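Local coordinates for putative aldo/keto reductase (Salmonella enterica subsp. enterica serovar Typhimurium, PDB 4R9O), which probably acts as an NADP-dependent oxidoreductase of the aldo/keto reductase family, built on a TIM barrel, at residues Arg19-Trp25 / Leu261-Ser266; Cys87-Thr91 / His101-Asp105; Thr122-Asp126 / Gly153-His157; Trp252-Leu256 / Trp288-Arg292. All blocks are in the same frame, centred on the assembly; numbering follows the deposited sequence.

Contact 1: residues Arg19-Trp25 / Leu261-Ser266; sequences RFVMGYW and LPIIGS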
# COMPACT_ATOMS: atom_id res chain seq x y z
N ARG C 19 15.89 -18.51 29.03
CA ARG C 19 16.02 -17.88 27.72
C ARG C 19 15.02 -18.44 26.70
O ARG C 19 14.58 -17.73 25.79
CB ARG C 19 17.45 -18.06 27.20
CG ARG C 19 17.79 -17.24 25.99
CD ARG C 19 19.21 -17.50 25.58
NE ARG C 19 19.63 -16.58 24.54
CZ ARG C 19 20.82 -16.61 23.95
NH1 ARG C 19 21.71 -17.52 24.32
NH2 ARG C 19 21.11 -15.72 23.00
N PHE C 20 14.69 -19.72 26.84
CA PHE C 20 13.62 -20.32 26.05
C PHE C 20 12.38 -20.51 26.92
O PHE C 20 12.48 -20.89 28.08
CB PHE C 20 14.07 -21.65 25.44
CG PHE C 20 14.92 -21.50 24.20
CD1 PHE C 20 14.33 -21.51 22.95
CD2 PHE C 20 16.29 -21.37 24.29
CE1 PHE C 20 15.10 -21.38 21.80
CE2 PHE C 20 17.07 -21.24 23.15
CZ PHE C 20 16.47 -21.25 21.90
N VAL C 21 11.21 -20.25 26.34
CA VAL C 21 9.95 -20.29 27.07
C VAL C 21 9.03 -21.38 26.51
O VAL C 21 8.82 -21.46 25.30
CB VAL C 21 9.24 -18.92 26.99
CG1 VAL C 21 7.84 -18.98 27.61
CG2 VAL C 21 10.09 -17.85 27.68
N MET C 22 8.48 -22.23 27.38
CA MET C 22 7.51 -23.22 26.91
C MET C 22 6.12 -22.61 26.83
O MET C 22 5.56 -22.20 27.85
CB MET C 22 7.49 -24.45 27.83
CG MET C 22 6.63 -25.59 27.29
SD MET C 22 7.30 -26.27 25.75
CE MET C 22 5.81 -26.44 24.77
N GLY C 23 5.56 -22.54 25.62
CA GLY C 23 4.24 -21.98 25.41
C GLY C 23 3.15 -23.05 25.40
O GLY C 23 3.31 -24.11 24.80
N TYR C 24 2.03 -22.77 26.06
CA TYR C 24 0.99 -23.77 26.23
C TYR C 24 -0.33 -23.44 25.52
O TYR C 24 -1.38 -23.98 25.87
CB TYR C 24 0.74 -24.00 27.73
CG TYR C 24 1.78 -24.91 28.35
CD1 TYR C 24 1.67 -26.30 28.23
CD2 TYR C 24 2.88 -24.40 29.03
CE1 TYR C 24 2.62 -27.14 28.78
CE2 TYR C 24 3.85 -25.24 29.59
CZ TYR C 24 3.71 -26.61 29.46
OH TYR C 24 4.65 -27.47 30.01
N TRP C 25 -0.27 -22.59 24.49
CA TRP C 25 -1.50 -22.21 23.81
C TRP C 25 -2.13 -23.37 23.04
O TRP C 25 -3.33 -23.36 22.81
CB TRP C 25 -1.24 -21.01 22.87
CG TRP C 25 -0.72 -21.31 21.49
CD1 TRP C 25 -1.46 -21.42 20.34
CD2 TRP C 25 0.64 -21.50 21.11
NE1 TRP C 25 -0.63 -21.69 19.27
CE2 TRP C 25 0.66 -21.73 19.72
CE3 TRP C 25 1.85 -21.49 21.81
CZ2 TRP C 25 1.85 -21.97 19.02
CZ3 TRP C 25 3.03 -21.72 21.11
CH2 TRP C 25 3.02 -21.95 19.72
N LEU C 261 13.50 -13.88 23.84
CA LEU C 261 13.28 -15.19 24.46
C LEU C 261 12.25 -15.93 23.61
O LEU C 261 11.06 -15.60 23.64
CB LEU C 261 12.76 -15.04 25.89
CG LEU C 261 13.68 -14.47 26.98
CD1 LEU C 261 14.02 -13.00 26.77
CD2 LEU C 261 13.03 -14.68 28.34
N PRO C 262 12.71 -16.93 22.83
CA PRO C 262 11.79 -17.68 21.95
C PRO C 262 10.80 -18.54 22.73
O PRO C 262 11.19 -19.26 23.65
CB PRO C 262 12.73 -18.55 21.11
CG PRO C 262 14.08 -17.88 21.21
CD PRO C 262 14.12 -17.30 22.60
N ILE C 263 9.53 -18.47 22.35
CA ILE C 263 8.50 -19.34 22.91
C ILE C 263 8.35 -20.57 22.06
O ILE C 263 8.06 -20.47 20.86
CB ILE C 263 7.13 -18.63 23.01
CG1 ILE C 263 7.24 -17.36 23.86
CG2 ILE C 263 6.06 -19.59 23.55
CD1 ILE C 263 6.04 -16.43 23.74
N ILE C 264 8.57 -21.73 22.66
CA ILE C 264 8.43 -23.01 21.99
C ILE C 264 7.01 -23.52 22.24
O ILE C 264 6.53 -23.46 23.37
CB ILE C 264 9.44 -24.06 22.50
CG1 ILE C 264 10.83 -23.44 22.69
CG2 ILE C 264 9.48 -25.28 21.59
CD1 ILE C 264 11.76 -24.32 23.49
N GLY C 265 6.35 -24.02 21.20
CA GLY C 265 4.97 -24.43 21.33
C GLY C 265 4.70 -25.91 21.11
O GLY C 265 3.54 -26.34 21.10
N SER C 266 5.76 -26.69 20.91
CA SER C 266 5.61 -28.11 20.61
C SER C 266 5.47 -28.96 21.88
O SER C 266 6.28 -28.85 22.80
CB SER C 266 6.80 -28.61 19.79
OG SER C 266 6.81 -30.03 19.72
O HOH W 1 1.63 -24.80 22.80
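Val21 and Ile263, then Met22 and Ile264, pair in parallel register. Three backbone hydrogen bonds join them. Val21 N gives to Pro262 O at 2.9 Å. Val21 O takes the N-H of Ile264 at 2.7 Å, and Gly23 N reaches Ile264 O at 2.6 Å. A CA-H...O contact from Leu261 to Arg19 O precedes this ladder. These are the first and last strands of the TIM barrel, so the bonds close the barrel wall.

The apolar contacts fall on both faces of the sheet. Val21 and Ile263 lie side by side and point the same way. On the face of Met22 and Ile264, Pro262 CD lies over one face of the Phe20 ring, toward its rim. The closest approach of these two side chains is Phe20 CE1 to Pro262 CG, 3.7 Å. The CD1 methyl of Ile264 also meets this ring. Bends at chi2 and chi3 turn the Met22 methyl back, and CE lies 3.1 Å from Ser266 O and 3.4 Å from Ile264 O. Helices 34-46 and 269-276 cover Met22.

At the C-terminal end of the strands, Trp25 CZ3 lies 3.3 Å from Gly265 CA. A water over one face of the indole donates to Gly23 O and Gly265 O. Trp25 neighbours Tyr58, the likely proton donor, and Ser266 probably binds NADP(+).

Contact 2: residues Cys87-Thr91 / His101-Asp105; sequences CGIAT and HYITD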
# COMPACT_ATOMS: atom_id res chain seq x y z
N CYS C 87 -4.46 -11.40 29.80
CA CYS C 87 -5.87 -11.10 29.67
C CYS C 87 -6.05 -9.90 28.73
O CYS C 87 -5.07 -9.23 28.40
CB CYS C 87 -6.51 -10.81 31.03
SG CYS C 87 -5.95 -9.28 31.82
N GLY C 88 -7.28 -9.64 28.30
CA GLY C 88 -7.54 -8.52 27.42
C GLY C 88 -8.36 -8.89 26.20
O GLY C 88 -9.04 -8.04 25.61
N ILE C 89 -8.34 -10.16 25.82
CA ILE C 89 -9.14 -10.59 24.67
C ILE C 89 -10.42 -11.31 25.12
O ILE C 89 -10.43 -12.04 26.11
CB ILE C 89 -8.31 -11.49 23.74
CG1 ILE C 89 -7.05 -10.74 23.28
CG2 ILE C 89 -9.14 -11.93 22.54
CD1 ILE C 89 -6.12 -11.58 22.43
N ALA C 90 -11.51 -11.05 24.41
CA ALA C 90 -12.78 -11.74 24.65
C ALA C 90 -13.20 -12.49 23.39
O ALA C 90 -13.40 -11.88 22.34
CB ALA C 90 -13.85 -10.75 25.08
N THR C 91 -13.29 -13.82 23.48
CA THR C 91 -13.59 -14.64 22.30
C THR C 91 -15.01 -15.19 22.38
O THR C 91 -15.65 -15.14 23.43
CB THR C 91 -12.59 -15.82 22.13
OG1 THR C 91 -12.93 -16.89 23.03
CG2 THR C 91 -11.16 -15.37 22.38
N HIS C 101 -13.75 -9.39 20.77
CA HIS C 101 -13.38 -8.01 21.07
C HIS C 101 -12.35 -7.95 22.20
O HIS C 101 -11.78 -8.98 22.61
CB HIS C 101 -14.61 -7.16 21.41
CG HIS C 101 -15.34 -7.59 22.65
ND1 HIS C 101 -16.14 -8.71 22.70
CD2 HIS C 101 -15.40 -7.02 23.88
CE1 HIS C 101 -16.65 -8.82 23.92
NE2 HIS C 101 -16.22 -7.81 24.65
N TYR C 102 -12.13 -6.75 22.71
CA TYR C 102 -11.15 -6.53 23.77
C TYR C 102 -11.83 -6.01 25.01
O TYR C 102 -12.81 -5.26 24.92
CB TYR C 102 -10.08 -5.53 23.32
CG TYR C 102 -9.30 -5.94 22.11
CD1 TYR C 102 -8.74 -7.21 22.01
CD2 TYR C 102 -9.11 -5.06 21.06
CE1 TYR C 102 -8.01 -7.57 20.89
CE2 TYR C 102 -8.39 -5.41 19.95
CZ TYR C 102 -7.84 -6.66 19.86
OH TYR C 102 -7.13 -7.00 18.74
N ILE C 103 -11.33 -6.41 26.17
CA ILE C 103 -11.81 -5.89 27.44
C ILE C 103 -10.59 -5.60 28.31
O ILE C 103 -9.89 -6.52 28.72
CB ILE C 103 -12.75 -6.88 28.19
CG1 ILE C 103 -13.91 -7.35 27.29
CG2 ILE C 103 -13.30 -6.24 29.46
CD1 ILE C 103 -14.77 -8.47 27.95
N THR C 104 -10.33 -4.32 28.57
CA THR C 104 -9.19 -3.95 29.38
C THR C 104 -9.57 -3.05 30.55
O THR C 104 -8.74 -2.31 31.07
CB THR C 104 -8.09 -3.26 28.54
OG1 THR C 104 -8.65 -2.16 27.80
CG2 THR C 104 -7.46 -4.25 27.57
N ASP C 105 -10.83 -3.11 30.97
CA ASP C 105 -11.28 -2.38 32.14
C ASP C 105 -10.64 -2.94 33.42
O ASP C 105 -10.22 -4.10 33.46
CB ASP C 105 -12.81 -2.43 32.23
CG ASP C 105 -13.49 -1.91 30.96
OD1 ASP C 105 -13.11 -0.82 30.48
OD2 ASP C 105 -14.39 -2.60 30.43
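A short beta hairpin extends from barrel strand 82-90, and Ile89-Ala90 pair with His101-Tyr102 at its base. Ala90 and His101 form an antiparallel hydrogen-bonded pair. Ala90 N gives to His101 O at 2.8 Å, and His101 N returns a bond to Ala90 O at 3.0 Å. Ile89 and Tyr102 are the adjoining non-hydrogen-bonded pair. Beyond them, Ile103 N bonds to Gly88 O at 2.9 Å, with the donor 38° above the carbonyl plane. Gly88 has a positive phi (130°), a backbone shape that suits glycine.

The His101 imidazole lies over Ala90. Its CG sits between the backbone N and the carbonyl carbon (chi1 64°), which brings the ring over to Ala90 on the neighbouring strand. Ala90 CB makes a CH-pi contact 3.8 Å from the ring centroid. ND1 bonds to Leu99 O and fixes the ring further. Ile103 CD1 reaches the same methyl at 3.8 Å. On the other face of the sheet, Ile89 and Tyr102 lie side by side, and Ile89 CG1 meets the ring edge at Tyr102 CE1, 4.1 Å away.

Asp105 forms a salt bridge with Arg285 of a neighbouring subunit. This is a beta hairpin built into the beta-alpha connection between strand 82-90 and helix 106-119, at the C-terminal end of the barrel, where TIM barrels carry their active sites.

Contact 3: residues Thr122-Asp126 / Gly153-His157; sequences TDYLD and GKVRH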
# COMPACT_ATOMS: atom_id res chain seq x y z
N THR C 122 -2.69 -21.92 41.94
CA THR C 122 -1.55 -21.27 42.59
C THR C 122 -1.97 -19.92 43.16
O THR C 122 -2.98 -19.35 42.74
CB THR C 122 -0.38 -21.08 41.61
OG1 THR C 122 0.77 -20.61 42.32
CG2 THR C 122 -0.74 -20.08 40.51
N ASP C 123 -1.21 -19.40 44.12
CA ASP C 123 -1.62 -18.16 44.78
C ASP C 123 -0.90 -16.92 44.25
O ASP C 123 -1.16 -15.83 44.72
CB ASP C 123 -1.42 -18.24 46.29
CG ASP C 123 0.01 -18.58 46.67
OD1 ASP C 123 0.28 -18.65 47.89
OD2 ASP C 123 0.85 -18.78 45.77
N TYR C 124 -0.00 -17.10 43.28
CA TYR C 124 0.61 -15.94 42.63
C TYR C 124 1.01 -16.23 41.19
O TYR C 124 1.28 -17.37 40.82
CB TYR C 124 1.84 -15.46 43.42
CG TYR C 124 3.07 -16.31 43.22
CD1 TYR C 124 4.05 -15.96 42.30
CD2 TYR C 124 3.26 -17.48 43.96
CE1 TYR C 124 5.18 -16.75 42.11
CE2 TYR C 124 4.37 -18.27 43.78
CZ TYR C 124 5.33 -17.90 42.86
OH TYR C 124 6.44 -18.69 42.69
N LEU C 125 1.02 -15.17 40.38
CA LEU C 125 1.53 -15.21 39.01
C LEU C 125 2.83 -14.45 38.98
O LEU C 125 2.97 -13.42 39.64
CB LEU C 125 0.54 -14.59 38.01
CG LEU C 125 -0.93 -15.00 38.05
CD1 LEU C 125 -1.77 -14.05 37.19
CD2 LEU C 125 -1.14 -16.45 37.60
N ASP C 126 3.80 -14.95 38.21
CA ASP C 126 5.08 -14.28 38.07
C ASP C 126 4.95 -13.05 37.19
O ASP C 126 5.55 -12.02 37.46
CB ASP C 126 6.14 -15.22 37.52
CG ASP C 126 6.44 -16.37 38.48
OD1 ASP C 126 7.35 -16.22 39.31
OD2 ASP C 126 5.75 -17.41 38.40
N GLY C 153 0.25 -9.20 46.29
CA GLY C 153 1.17 -10.30 46.07
C GLY C 153 0.67 -11.28 45.02
O GLY C 153 1.34 -12.27 44.71
N LYS C 154 -0.50 -11.02 44.46
CA LYS C 154 -1.07 -11.95 43.51
C LYS C 154 -0.29 -11.98 42.20
O LYS C 154 -0.22 -13.01 41.54
CB LYS C 154 -2.54 -11.60 43.25
CG LYS C 154 -3.45 -11.92 44.44
CD LYS C 154 -4.92 -11.80 44.06
CE LYS C 154 -5.82 -12.41 45.14
NZ LYS C 154 -5.66 -11.71 46.44
N VAL C 155 0.28 -10.84 41.81
CA VAL C 155 1.09 -10.75 40.61
C VAL C 155 2.40 -10.00 40.87
O VAL C 155 2.40 -8.89 41.41
CB VAL C 155 0.32 -10.05 39.47
CG1 VAL C 155 1.21 -9.94 38.24
CG2 VAL C 155 -0.95 -10.82 39.14
N ARG C 156 3.51 -10.61 40.47
CA ARG C 156 4.84 -10.08 40.76
C ARG C 156 5.35 -9.03 39.75
O ARG C 156 6.02 -8.08 40.14
CB ARG C 156 5.84 -11.22 40.86
CG ARG C 156 5.59 -12.08 42.10
CD ARG C 156 6.68 -13.12 42.35
NE ARG C 156 6.40 -13.85 43.58
CZ ARG C 156 7.13 -14.86 44.06
NH1 ARG C 156 6.77 -15.45 45.19
NH2 ARG C 156 8.22 -15.28 43.42
N HIS C 157 5.07 -9.24 38.46
CA HIS C 157 5.56 -8.35 37.41
C HIS C 157 4.51 -8.22 36.32
O HIS C 157 3.58 -9.02 36.25
CB HIS C 157 6.87 -8.87 36.81
CG HIS C 157 7.94 -9.15 37.83
ND1 HIS C 157 8.80 -8.18 38.27
CD2 HIS C 157 8.26 -10.28 38.49
CE1 HIS C 157 9.63 -8.70 39.16
NE2 HIS C 157 9.32 -9.97 39.32
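Leu125 and Val155 form a parallel beta bridge, in which Leu125 N gives to Lys154 O at 2.7 Å and Leu125 O accepts from Arg156 N at 3.0 Å. The two segments begin neighbouring strands of a beta-alpha-beta unit, linked through helix 139-151. Gly153, just after that helix, takes a positive phi and leads into the second strand.

The main side-chain contact is a stack of Arg156 on Tyr124. The guanidinium lies flat over one ring face, with the planes only 14° apart. Its CZ is 3.3 Å from Tyr124 CE1 and 3.8 Å from the ring centroid, so the contact is also cation-pi. The extended Arg156 chain passes obliquely beside the CD1-CE1 side of the ring and lays the guanidinium over CE1, toward the rim. Asp126 OD1 lies 4.3 Å from Arg156 NH2, well out of the guanidinium plane, so the two share charge attraction alone. Asp126 OD2 is held by a salt bridge to Arg78 and a hydrogen bond from Ile83 N. On the sheet face that carries Leu125 and Val155, Leu125 CD1 meets Val155 CG2 at 3.9 Å.

Arg78 makes a second cation-pi contact with Tyr124. The aromatic ring thus meets two cationic groups, and the carboxylate of Asp126 would probably offset part of their charge.

Contact 4: residues Trp252-Leu256 / Trp288-Arg292; sequences WILRL and WFRIR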
# COMPACT_ATOMS: atom_id res chain seq x y z
N TRP C 252 18.68 -17.73 14.49
CA TRP C 252 18.47 -16.50 13.74
C TRP C 252 17.78 -15.43 14.59
O TRP C 252 18.12 -14.25 14.54
CB TRP C 252 17.64 -16.80 12.49
CG TRP C 252 17.46 -15.64 11.54
CD1 TRP C 252 18.24 -15.33 10.47
CD2 TRP C 252 16.41 -14.66 11.57
NE1 TRP C 252 17.76 -14.21 9.84
CE2 TRP C 252 16.63 -13.78 10.49
CE3 TRP C 252 15.31 -14.43 12.42
CZ2 TRP C 252 15.79 -12.70 10.22
CZ3 TRP C 252 14.48 -13.35 12.15
CH2 TRP C 252 14.73 -12.49 11.06
N ILE C 253 16.78 -15.88 15.35
CA ILE C 253 16.03 -15.02 16.26
C ILE C 253 16.89 -14.56 17.45
O ILE C 253 16.88 -13.39 17.83
CB ILE C 253 14.77 -15.75 16.78
CG1 ILE C 253 13.75 -15.92 15.66
CG2 ILE C 253 14.16 -15.03 17.98
CD1 ILE C 253 12.55 -16.77 16.06
N LEU C 254 17.63 -15.51 18.03
CA LEU C 254 18.51 -15.21 19.15
C LEU C 254 19.59 -14.18 18.81
O LEU C 254 20.10 -13.49 19.69
CB LEU C 254 19.20 -16.48 19.65
CG LEU C 254 18.37 -17.56 20.34
CD1 LEU C 254 19.28 -18.71 20.76
CD2 LEU C 254 17.62 -17.00 21.54
N ARG C 255 19.95 -14.12 17.53
CA ARG C 255 21.02 -13.24 17.06
C ARG C 255 20.61 -11.76 17.14
O ARG C 255 21.47 -10.87 17.17
CB ARG C 255 21.41 -13.62 15.62
CG ARG C 255 22.55 -12.80 14.99
CD ARG C 255 23.81 -12.85 15.84
NE ARG C 255 24.88 -12.01 15.30
CZ ARG C 255 24.98 -10.70 15.51
NH1 ARG C 255 25.99 -10.01 14.99
NH2 ARG C 255 24.06 -10.06 16.25
N LEU C 256 19.31 -11.49 17.18
CA LEU C 256 18.81 -10.12 17.26
C LEU C 256 19.31 -9.41 18.51
O LEU C 256 19.32 -9.98 19.59
CB LEU C 256 17.28 -10.10 17.23
CG LEU C 256 16.62 -10.59 15.93
CD1 LEU C 256 15.10 -10.54 16.04
CD2 LEU C 256 17.10 -9.76 14.75
N TRP C 288 22.99 -15.01 8.57
CA TRP C 288 21.79 -14.34 9.05
C TRP C 288 21.14 -13.58 7.90
O TRP C 288 19.93 -13.61 7.73
CB TRP C 288 22.11 -13.38 10.21
CG TRP C 288 20.88 -12.83 10.89
CD1 TRP C 288 20.25 -13.33 12.00
CD2 TRP C 288 20.12 -11.66 10.51
NE1 TRP C 288 19.16 -12.57 12.32
CE2 TRP C 288 19.06 -11.53 11.43
CE3 TRP C 288 20.24 -10.72 9.48
CZ2 TRP C 288 18.12 -10.50 11.35
CZ3 TRP C 288 19.32 -9.69 9.41
CH2 TRP C 288 18.27 -9.59 10.34
N PHE C 289 21.95 -12.90 7.10
CA PHE C 289 21.41 -12.07 6.03
C PHE C 289 20.92 -12.91 4.86
O PHE C 289 19.92 -12.57 4.21
CB PHE C 289 22.44 -11.03 5.60
CG PHE C 289 22.45 -9.81 6.48
CD1 PHE C 289 21.50 -8.82 6.31
CD2 PHE C 289 23.40 -9.66 7.48
CE1 PHE C 289 21.48 -7.70 7.12
CE2 PHE C 289 23.39 -8.53 8.30
CZ PHE C 289 22.44 -7.56 8.11
N ARG C 290 21.60 -14.02 4.61
CA ARG C 290 21.16 -14.98 3.61
C ARG C 290 19.79 -15.54 3.96
O ARG C 290 18.93 -15.69 3.09
CB ARG C 290 22.15 -16.14 3.48
CG ARG C 290 22.92 -16.16 2.18
CD ARG C 290 23.49 -17.55 1.94
NE ARG C 290 24.45 -17.93 2.98
CZ ARG C 290 24.89 -19.17 3.17
NH1 ARG C 290 25.77 -19.41 4.14
NH2 ARG C 290 24.46 -20.17 2.41
N ILE C 291 19.60 -15.87 5.23
CA ILE C 291 18.29 -16.27 5.74
C ILE C 291 17.23 -15.20 5.53
O ILE C 291 16.16 -15.47 4.99
CB ILE C 291 18.35 -16.59 7.23
CG1 ILE C 291 19.19 -17.83 7.44
CG2 ILE C 291 16.94 -16.88 7.76
CD1 ILE C 291 18.63 -18.94 6.66
N ARG C 292 17.52 -13.98 5.97
CA ARG C 292 16.60 -12.86 5.81
C ARG C 292 16.11 -12.75 4.37
O ARG C 292 14.91 -12.65 4.11
CB ARG C 292 17.26 -11.55 6.25
CG ARG C 292 16.42 -10.30 5.93
CD ARG C 292 17.21 -9.03 6.18
NE ARG C 292 16.50 -7.84 5.72
CZ ARG C 292 15.78 -7.04 6.51
NH1 ARG C 292 15.67 -7.32 7.81
NH2 ARG C 292 15.17 -5.98 6.01
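Trp252 and Trp288 stack their indoles in an offset, parallel-displaced pair. The five-membered rings are 3.6 Å apart between centroids, with planes at 1°. Each indole N-H reaches past the other ring to a backbone carbonyl. Trp288 NE1 gives to Trp252 O at 3.0 Å, and Trp252 NE1 gives to Trp288 O at 3.1 Å. Both bonds are clearly bent, but each acceptor lies near the plane of the donor ring. The pair is therefore reciprocal and fixed in rotation. In both residues CG is trans to the backbone N (chi1 -174° in Trp252), which sends each indole toward the other helix. Trp288 O also accepts the helical bond from Arg292 N.

Ile291 packs on the second face of Trp252, with CG2 3.4 Å from CD1. Trp252 is thus sandwiched between Ile291 and Trp288. Leu256 CD2 reaches Trp288 CZ2 at 3.6 Å.

The looser side is at Arg255 and Arg292, which are partly exposed. Arg255 CG touches Trp288 CD1 at 3.8 Å, but the ends of both arginines lead away from the contact. Leu136 of a neighbouring subunit covers part of this side by packing on Arg255 and Trp288.

The contact joins the C-terminal part of helix 245-254 and the residues after it to helix 285-296. Helix 227-240 packs against Ile291, and Leu254 packs on strand 16-23.

From the N terminus, contact 1 opens first, on strand 16-23. Contact 2 then opens and closes a short hairpin loop off strand 82-90. Contact 3 follows in series and closes the beta-alpha-beta unit from strand 125-130 to strand 155-161. Both fall within the long loop of contact 1. Contact 4 opens late in helix 245-254, before contact 1 closes on strand 261-264, and closes later on helix 285-296. Contacts 1 and 4 therefore cross, and they touch through Leu254. Contacts 1, 2 and 3 share one sheet. Contact 4 ties C-terminal helix 285-296 to helix 245-254 of the barrel's outer layer.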